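Local coordinates for reticulocyte binding protein (Streptococcus agalactiae COH1, PDB 3FAW) that probably hydrolyses alpha-1,6 glucosidic linkages in pullulan and related branched glucans, as a secreted pullulanase anchored to the streptococcal cell wall, at residues D42-Q45 with I51-S54; T533-F536 with P541-L544; F536-P541 with D580-S585. All blocks are in the same frame, centred on the assembly; numbering follows the deposited sequence.

Contact 1: D42-Q45 with I51-S54; sequences DAQQ and IQAS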
ATOM      1  N   ASP A  42     -35.811  15.552  -1.528  1.00 22.27           N
ATOM      2  CA  ASP A  42     -35.014  15.246  -2.714  1.00 22.41           C
ATOM      3  C   ASP A  42     -35.601  14.048  -3.460  1.00 21.37           C
ATOM      4  O   ASP A  42     -36.621  13.487  -3.050  1.00 20.86           O
ATOM      5  CB  ASP A  42     -33.554  14.986  -2.321  1.00 22.95           C
ATOM      6  CG  ASP A  42     -33.410  13.876  -1.291  1.00 25.81           C
ATOM      7  OD1 ASP A  42     -33.530  12.688  -1.665  1.00 26.90           O
ATOM      8  OD2 ASP A  42     -33.167  14.195  -0.105  1.00 28.49           O
ATOM      9  N   ALA A  43     -34.960  13.669  -4.561  1.00 21.31           N
ATOM     10  CA  ALA A  43     -35.422  12.548  -5.371  1.00 20.42           C
ATOM     11  C   ALA A  43     -34.304  11.982  -6.237  1.00 20.23           C
ATOM     12  O   ALA A  43     -33.409  12.714  -6.674  1.00 20.30           O
ATOM     13  CB  ALA A  43     -36.590  12.978  -6.241  1.00 20.14           C
ATOM     14  N   GLN A  44     -34.362  10.672  -6.468  1.00 19.04           N
ATOM     15  CA  GLN A  44     -33.403   9.984  -7.325  1.00 19.46           C
ATOM     16  C   GLN A  44     -34.118   9.017  -8.264  1.00 18.99           C
ATOM     17  O   GLN A  44     -35.081   8.354  -7.863  1.00 18.62           O
ATOM     18  CB  GLN A  44     -32.374   9.212  -6.491  1.00 19.71           C
ATOM     19  CG  GLN A  44     -31.579  10.063  -5.499  1.00 22.15           C
ATOM     20  CD  GLN A  44     -32.333  10.344  -4.199  1.00 26.32           C
ATOM     21  OE1 GLN A  44     -33.100   9.510  -3.719  1.00 25.41           O
ATOM     22  NE2 GLN A  44     -32.103  11.524  -3.621  1.00 25.97           N
ATOM     23  N   GLN A  45     -33.650   8.947  -9.512  1.00 18.49           N
ATOM     24  CA  GLN A  45     -34.112   7.924 -10.453  1.00 18.08           C
ATOM     25  C   GLN A  45     -33.202   6.695 -10.366  1.00 18.74           C
ATOM     26  O   GLN A  45     -31.987   6.793 -10.570  1.00 18.82           O
ATOM     27  CB  GLN A  45     -34.157   8.456 -11.889  1.00 18.64           C
ATOM     28  CG  GLN A  45     -34.836   7.481 -12.865  1.00 17.59           C
ATOM     29  CD  GLN A  45     -35.094   8.065 -14.240  1.00 16.70           C
ATOM     30  OE1 GLN A  45     -34.905   9.258 -14.473  1.00 17.34           O
ATOM     31  NE2 GLN A  45     -35.530   7.215 -15.167  1.00 14.06           N
ATOM     32  N   ILE A  51     -38.733   6.204  -9.572  1.00 21.42           N
ATOM     33  CA  ILE A  51     -38.098   7.336  -8.894  1.00 22.84           C
ATOM     34  C   ILE A  51     -38.422   7.320  -7.398  1.00 21.98           C
ATOM     35  O   ILE A  51     -39.588   7.259  -7.016  1.00 22.14           O
ATOM     36  CB  ILE A  51     -38.559   8.685  -9.492  1.00 23.36           C
ATOM     37  CG1 ILE A  51     -37.990   8.862 -10.905  1.00 24.49           C
ATOM     38  CG2 ILE A  51     -38.134   9.858  -8.595  1.00 24.03           C
ATOM     39  CD1 ILE A  51     -38.386  10.166 -11.569  1.00 24.21           C
ATOM     40  N   GLN A  52     -37.391   7.371  -6.555  1.00 22.65           N
ATOM     41  CA  GLN A  52     -37.594   7.456  -5.106  1.00 23.47           C
ATOM     42  C   GLN A  52     -37.474   8.904  -4.630  1.00 21.60           C
ATOM     43  O   GLN A  52     -36.474   9.570  -4.895  1.00 20.87           O
ATOM     44  CB  GLN A  52     -36.634   6.535  -4.335  1.00 23.89           C
ATOM     45  CG  GLN A  52     -35.147   6.752  -4.570  1.00 26.38           C
ATOM     46  CD  GLN A  52     -34.286   5.993  -3.575  1.00 28.68           C
ATOM     47  OE1 GLN A  52     -34.657   4.913  -3.104  1.00 31.88           O
ATOM     48  NE2 GLN A  52     -33.126   6.556  -3.249  1.00 32.91           N
ATOM     49  N   ALA A  53     -38.516   9.381  -3.946  1.00 20.16           N
ATOM     50  CA  ALA A  53     -38.576  10.747  -3.431  1.00 19.39           C
ATOM     51  C   ALA A  53     -38.534  10.721  -1.911  1.00 18.73           C
ATOM     52  O   ALA A  53     -39.359  10.058  -1.276  1.00 17.92           O
ATOM     53  CB  ALA A  53     -39.852  11.437  -3.900  1.00 18.76           C
ATOM     54  N   SER A  54     -37.581  11.445  -1.331  1.00 17.30           N
ATOM     55  CA  SER A  54     -37.431  11.490   0.121  1.00 17.81           C
ATOM     56  C   SER A  54     -38.238  12.644   0.717  1.00 16.49           C
ATOM     57  O   SER A  54     -38.230  13.760   0.191  1.00 16.41           O
ATOM     58  CB  SER A  54     -35.961  11.623   0.504  1.00 17.84           C
ATOM     59  OG  SER A  54     -35.801  11.501   1.903  1.00 25.63           O
TER
HETATM   60  O   HOH W   1     -34.925   9.650  -2.094  1.00 31.55           O
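The side-chain amides of Gln44 and Gln52 meet on one face of an antiparallel beta hairpin. Their planes stand 82° apart. Gln52 NE2 donates to Gln44 OE1 at 3.0 Å, tilted from the carbonyl plane it approaches. Gln44 is bent at chi2 (81°), which turns its amide back along its own strand. Its NE2 therefore reaches Asp42 OD1, 2.7 Å away, and meets the carboxylate from above its plane. These two bonds grip the Gln44 amide at both oxygen and nitrogen and limit its rotation. Asp42 also lies beside Ser54, with OD1 3.4 Å from Ser54 CB. The backbones of Gln44 and Gln52 form a hydrogen-bonded pair. Asp42 and Ser54 form the next one, where Ser54 N gives a sound bond to Asp42 O and the return bond is weak. The face with Ala43, Ala53 and Ile51 is apolar, apart from the Gln45 amide. There Ala43 CB packs on Ile51 CG2 at 4.2 Å, and Ile51 CG1 rests against the Gln45 chain. Gln45 NE2 donates instead to Phe100 O and Asp47 O. Strand 114-120 pairs with strand 40-47 on the edge away from strand 50-55, and strand 93-98 pairs with strand 50-55.

Contact 2: T533-F536 with P541-L544; sequences TPAF and PQSL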
ATOM      1  N   THR A 533       4.927  -0.712  24.628  1.00 16.88           N
ATOM      2  CA  THR A 533       4.678  -1.639  25.732  1.00 17.25           C
ATOM      3  C   THR A 533       5.569  -2.874  25.593  1.00 15.98           C
ATOM      4  O   THR A 533       5.677  -3.428  24.501  1.00 15.60           O
ATOM      5  CB  THR A 533       3.211  -2.087  25.772  1.00 17.50           C
ATOM      6  OG1 THR A 533       2.363  -0.935  25.748  1.00 20.67           O
ATOM      7  CG2 THR A 533       2.928  -2.893  27.038  1.00 18.90           C
ATOM      8  N   PRO A 534       6.228  -3.297  26.691  1.00 15.56           N
ATOM      9  CA  PRO A 534       7.056  -4.510  26.645  1.00 15.20           C
ATOM     10  C   PRO A 534       6.317  -5.739  26.099  1.00 14.41           C
ATOM     11  O   PRO A 534       5.185  -6.013  26.498  1.00 13.64           O
ATOM     12  CB  PRO A 534       7.449  -4.722  28.112  1.00 14.99           C
ATOM     13  CG  PRO A 534       7.394  -3.373  28.712  1.00 15.42           C
ATOM     14  CD  PRO A 534       6.271  -2.661  28.020  1.00 15.15           C
ATOM     15  N   ALA A 535       6.968  -6.452  25.180  1.00 13.60           N
ATOM     16  CA  ALA A 535       6.412  -7.644  24.546  1.00 11.61           C
ATOM     17  C   ALA A 535       7.489  -8.735  24.518  1.00 11.37           C
ATOM     18  O   ALA A 535       8.440  -8.667  25.296  1.00 10.81           O
ATOM     19  CB  ALA A 535       5.910  -7.314  23.144  1.00 11.46           C
ATOM     20  N   PHE A 536       7.358  -9.727  23.637  1.00 10.26           N
ATOM     21  CA  PHE A 536       8.222 -10.916  23.698  1.00 10.59           C
ATOM     22  C   PHE A 536       9.728 -10.617  23.676  1.00 11.19           C
ATOM     23  O   PHE A 536      10.464 -11.127  24.516  1.00 11.98           O
ATOM     24  CB  PHE A 536       7.888 -11.908  22.581  1.00 10.55           C
ATOM     25  CG  PHE A 536       8.477 -13.278  22.797  1.00 10.56           C
ATOM     26  CD1 PHE A 536       7.893 -14.164  23.695  1.00 10.21           C
ATOM     27  CD2 PHE A 536       9.614 -13.681  22.109  1.00 11.76           C
ATOM     28  CE1 PHE A 536       8.431 -15.424  23.904  1.00 11.14           C
ATOM     29  CE2 PHE A 536      10.159 -14.946  22.310  1.00  9.47           C
ATOM     30  CZ  PHE A 536       9.570 -15.817  23.211  1.00  9.30           C
ATOM     31  N   PRO A 541       6.480 -10.775  29.201  1.00 13.87           N
ATOM     32  CA  PRO A 541       6.053 -12.163  28.976  1.00 13.48           C
ATOM     33  C   PRO A 541       4.748 -12.301  28.180  1.00 12.51           C
ATOM     34  O   PRO A 541       3.777 -11.600  28.449  1.00 11.92           O
ATOM     35  CB  PRO A 541       5.883 -12.711  30.398  1.00 13.48           C
ATOM     36  CG  PRO A 541       6.751 -11.864  31.238  1.00 14.15           C
ATOM     37  CD  PRO A 541       6.672 -10.498  30.637  1.00 14.24           C
ATOM     38  N   GLN A 542       4.746 -13.199  27.200  1.00 12.71           N
ATOM     39  CA  GLN A 542       3.575 -13.440  26.356  1.00 12.88           C
ATOM     40  C   GLN A 542       3.158 -14.901  26.464  1.00 12.97           C
ATOM     41  O   GLN A 542       3.991 -15.767  26.723  1.00 13.02           O
ATOM     42  CB  GLN A 542       3.886 -13.105  24.895  1.00 12.98           C
ATOM     43  CG  GLN A 542       4.384 -11.676  24.649  1.00 11.60           C
ATOM     44  CD  GLN A 542       3.328 -10.615  24.917  1.00 11.87           C
ATOM     45  OE1 GLN A 542       3.517  -9.732  25.757  1.00 10.60           O
ATOM     46  NE2 GLN A 542       2.209 -10.699  24.207  1.00  8.97           N
ATOM     47  N   SER A 543       1.869 -15.172  26.268  1.00 14.12           N
ATOM     48  CA  SER A 543       1.376 -16.548  26.199  1.00 14.33           C
ATOM     49  C   SER A 543       2.073 -17.269  25.043  1.00 14.03           C
ATOM     50  O   SER A 543       2.018 -16.815  23.902  1.00 15.15           O
ATOM     51  CB  SER A 543      -0.141 -16.576  26.003  1.00 15.60           C
ATOM     52  OG  SER A 543      -0.623 -17.905  25.908  0.10 14.26           O
ATOM     53  N   LEU A 544       2.739 -18.379  25.346  1.00 13.46           N
ATOM     54  CA  LEU A 544       3.554 -19.084  24.351  1.00 12.60           C
ATOM     55  C   LEU A 544       2.713 -19.807  23.300  1.00 11.77           C
ATOM     56  O   LEU A 544       3.175 -20.025  22.184  1.00 12.18           O
ATOM     57  CB  LEU A 544       4.497 -20.080  25.032  1.00 12.95           C
ATOM     58  CG  LEU A 544       5.451 -19.495  26.082  1.00 13.37           C
ATOM     59  CD1 LEU A 544       6.384 -20.573  26.581  1.00  8.93           C
ATOM     60  CD2 LEU A 544       6.236 -18.305  25.531  1.00 11.62           C
TER
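The Phe536 ring is met by segment 541-544 at its edge, near the ring plane. Gln542 CB and Leu544 CD2 both lie there, and neither sits over a face. The two segments lie in the connection between the sixth and seventh strands of the alpha-amylase type beta/alpha barrel. The loop carrying Phe536 runs on from helix 518-525 to the short strand 542-543. Leu544 opens helix 544-551. Its side chain crosses that of Phe536 at about a right angle, and CD2 approaches ring atom CE1 at 4.0 Å. The Phe536 ring owes its place to a first torsion of -165°, with CG opposite the backbone N. The Phe536 side chain also touches Leu524, Met607 and Ala755, so it is buried among several elements.

Gln542 is the second flat group. Its CB points to the loop, and the chain folds at chi2 (-67°), so that the amide lies near Ala535 and Pro534. No hydrogen bond joins the two segments here, and the contact is one of packing. The backbone bonds go outward instead. Phe536 has a backbone hydrogen bond with Ser523, while Gln542 bonds to Asp734 of strand 733-734. The aliphatic part of Gln542 fits against the start of Phe536: CG is 3.7 Å from Phe536 N and 4.1 Å from Phe536 CB.

Contact 3: F536-P541 with D580-S585; sequences FITGGP and DVIAKS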
ATOM      1  N   PHE A 536       7.358  -9.727  23.637  1.00 10.26           N
ATOM      2  CA  PHE A 536       8.222 -10.916  23.698  1.00 10.59           C
ATOM      3  C   PHE A 536       9.728 -10.617  23.676  1.00 11.19           C
ATOM      4  O   PHE A 536      10.464 -11.127  24.516  1.00 11.98           O
ATOM      5  CB  PHE A 536       7.888 -11.908  22.581  1.00 10.55           C
ATOM      6  CG  PHE A 536       8.477 -13.278  22.797  1.00 10.56           C
ATOM      7  CD1 PHE A 536       7.893 -14.164  23.695  1.00 10.21           C
ATOM      8  CD2 PHE A 536       9.614 -13.681  22.109  1.00 11.76           C
ATOM      9  CE1 PHE A 536       8.431 -15.424  23.904  1.00 11.14           C
ATOM     10  CE2 PHE A 536      10.159 -14.946  22.310  1.00  9.47           C
ATOM     11  CZ  PHE A 536       9.570 -15.817  23.211  1.00  9.30           C
ATOM     12  N   ILE A 537      10.182  -9.805  22.722  1.00 11.56           N
ATOM     13  CA  ILE A 537      11.612  -9.490  22.600  1.00 11.56           C
ATOM     14  C   ILE A 537      12.037  -8.232  23.378  1.00 12.62           C
ATOM     15  O   ILE A 537      13.195  -7.825  23.290  1.00 11.76           O
ATOM     16  CB  ILE A 537      12.069  -9.372  21.113  1.00 10.78           C
ATOM     17  CG1 ILE A 537      11.592  -8.056  20.473  1.00 11.01           C
ATOM     18  CG2 ILE A 537      11.605 -10.594  20.317  1.00  9.85           C
ATOM     19  CD1 ILE A 537      11.889  -7.943  18.978  1.00  9.38           C
ATOM     20  N   THR A 538      11.114  -7.633  24.133  1.00 12.74           N
ATOM     21  CA  THR A 538      11.391  -6.406  24.894  1.00 13.24           C
ATOM     22  C   THR A 538      11.002  -6.527  26.378  1.00 12.99           C
ATOM     23  O   THR A 538      10.637  -5.534  27.019  1.00 11.68           O
ATOM     24  CB  THR A 538      10.679  -5.185  24.264  1.00 14.17           C
ATOM     25  OG1 THR A 538       9.283  -5.463  24.119  1.00 10.10           O
ATOM     26  CG2 THR A 538      11.279  -4.860  22.897  1.00 14.87           C
ATOM     27  N   GLY A 539      11.081  -7.744  26.911  1.00 12.98           N
ATOM     28  CA  GLY A 539      10.927  -7.980  28.353  1.00 13.19           C
ATOM     29  C   GLY A 539       9.517  -8.149  28.900  1.00 12.36           C
ATOM     30  O   GLY A 539       9.330  -8.152  30.113  1.00 10.65           O
ATOM     31  N   GLY A 540       8.527  -8.301  28.023  1.00 12.10           N
ATOM     32  CA  GLY A 540       7.142  -8.522  28.455  1.00 13.46           C
ATOM     33  C   GLY A 540       6.674  -9.940  28.157  1.00 13.75           C
ATOM     34  O   GLY A 540       6.486 -10.285  26.990  1.00 15.15           O
ATOM     35  N   PRO A 541       6.480 -10.775  29.201  1.00 13.87           N
ATOM     36  CA  PRO A 541       6.053 -12.163  28.976  1.00 13.48           C
ATOM     37  C   PRO A 541       4.748 -12.301  28.180  1.00 12.51           C
ATOM     38  O   PRO A 541       3.777 -11.600  28.449  1.00 11.92           O
ATOM     39  CB  PRO A 541       5.883 -12.711  30.398  1.00 13.48           C
ATOM     40  CG  PRO A 541       6.751 -11.864  31.238  1.00 14.15           C
ATOM     41  CD  PRO A 541       6.672 -10.498  30.637  1.00 14.24           C
ATOM     42  N   ASP A 580      14.185   1.529  17.157  1.00 11.91           N
ATOM     43  CA  ASP A 580      13.682   2.611  17.999  1.00 11.55           C
ATOM     44  C   ASP A 580      12.582   2.160  18.963  1.00 10.90           C
ATOM     45  O   ASP A 580      12.518   2.637  20.097  1.00 12.51           O
ATOM     46  CB  ASP A 580      13.179   3.776  17.137  1.00 10.92           C
ATOM     47  CG  ASP A 580      14.299   4.477  16.368  1.00  8.76           C
ATOM     48  OD1 ASP A 580      15.495   4.244  16.639  1.00  8.32           O
ATOM     49  OD2 ASP A 580      13.972   5.289  15.485  1.00 10.92           O
ATOM     50  N   VAL A 581      11.720   1.251  18.514  1.00 11.78           N
ATOM     51  CA  VAL A 581      10.638   0.730  19.359  1.00 11.41           C
ATOM     52  C   VAL A 581      11.184  -0.212  20.441  1.00 10.97           C
ATOM     53  O   VAL A 581      10.667  -0.253  21.554  1.00 10.47           O
ATOM     54  CB  VAL A 581       9.539   0.028  18.520  1.00 10.82           C
ATOM     55  CG1 VAL A 581      10.013  -1.342  18.016  1.00 12.62           C
ATOM     56  CG2 VAL A 581       8.259  -0.103  19.327  1.00 10.48           C
ATOM     57  N   ILE A 582      12.237  -0.958  20.115  1.00 12.22           N
ATOM     58  CA  ILE A 582      12.937  -1.775  21.109  1.00 11.01           C
ATOM     59  C   ILE A 582      13.541  -0.896  22.208  1.00 11.04           C
ATOM     60  O   ILE A 582      13.358  -1.174  23.390  1.00 10.30           O
ATOM     61  CB  ILE A 582      14.033  -2.655  20.464  1.00 11.92           C
ATOM     62  CG1 ILE A 582      13.391  -3.835  19.728  1.00 10.82           C
ATOM     63  CG2 ILE A 582      15.012  -3.172  21.523  1.00  9.33           C
ATOM     64  CD1 ILE A 582      14.345  -4.598  18.824  1.00 10.08           C
ATOM     65  N   ALA A 583      14.242   0.167  21.812  1.00 11.42           N
ATOM     66  CA  ALA A 583      14.868   1.097  22.760  1.00 12.02           C
ATOM     67  C   ALA A 583      13.829   1.800  23.635  1.00 13.24           C
ATOM     68  O   ALA A 583      14.056   2.016  24.833  1.00 11.97           O
ATOM     69  CB  ALA A 583      15.715   2.127  22.017  1.00 12.12           C
ATOM     70  N   LYS A 584      12.700   2.158  23.025  1.00 14.25           N
ATOM     71  CA  LYS A 584      11.575   2.752  23.750  1.00 15.70           C
ATOM     72  C   LYS A 584      10.944   1.754  24.715  1.00 16.35           C
ATOM     73  O   LYS A 584      10.655   2.095  25.863  1.00 15.39           O
ATOM     74  CB  LYS A 584      10.511   3.264  22.767  1.00 16.14           C
ATOM     75  CG  LYS A 584       9.180   3.667  23.409  1.00 17.81           C
ATOM     76  CD  LYS A 584       9.331   4.820  24.391  1.00 19.23           C
ATOM     77  CE  LYS A 584       7.993   5.201  25.016  1.00 19.42           C
ATOM     78  NZ  LYS A 584       8.122   6.356  25.949  1.00 19.53           N
ATOM     79  N   SER A 585      10.742   0.524  24.244  1.00 16.86           N
ATOM     80  CA  SER A 585      10.043  -0.502  25.028  1.00 16.56           C
ATOM     81  C   SER A 585      10.797  -0.908  26.295  1.00 15.89           C
ATOM     82  O   SER A 585      10.186  -1.090  27.349  1.00 14.68           O
ATOM     83  CB  SER A 585       9.751  -1.727  24.162  1.00 16.42           C
ATOM     84  OG  SER A 585       8.834  -1.400  23.127  1.00 19.31           O
TER
HETATM   85  O   HOH W   2       7.591  -3.793  22.910  1.00 17.48           O
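Thr538 turns its CB to helix 578-586 and meets Ser585 and Ile582. Thr538 CB lies 3.6 Å from Ser585 CB, a van der Waals contact between the two beta carbons. From CB the methyl branch goes on over the helix surface. Thr538 CG2 is 3.7 Å from Ser585 CB and also touches Ile582 CA and CG1. The other branch, OG1, sits between the backbone N and the carbonyl carbon (chi1 54°). That places it to accept a bond from Ala535 N of its own loop. Thr538 OG1 is also 2.7 Å from a water, which donates to Ser585 OG, so the two hydroxyls are bridged.

This is loop-to-helix packing in the catalytic beta/alpha barrel. The loop follows the sixth barrel strand, 513-516, and the helix follows the seventh, 566-568. Ser585 OG in turn donates to Val581 O one turn back, at 2.7 Å. Ser585 N bonds the same oxygen from the opposite face of its plane. Beside Thr538, Ile537 meets the helix by its end alone, CD1 to Ile582 CD1 at 4.2 Å, the two side chains crossing at about a right angle. Helix 590-609 flanks both isoleucines: Met607 touches Ile537, and Ile597 touches Ile582.

In the fold
All three contacts are largely buried. Contact 1, in an N-terminal beta sheet about 46 Å from contact 2 at the nearest atoms, has partly exposed Asp42, Gln52 and Ser54 on one face. Backbone and amide hydrogen bonds carry it. Contacts 2 and 3 belong to the barrel domain, their centres about 9 Å apart. Contact 2 is mixed, with exposed Pro534 at its margin; the four touching residues of contact 3 are all buried. One loop meets strand 542-543 in contact 2 and helix 578-586 in contact 3. The segments overlap at Phe536 and Pro541, though neither touches that helix. Ala535 O and Gly540 N, 2.8 Å apart, probably hydrogen-bond. Both rely mainly on packing; contact 3 adds a water bridge.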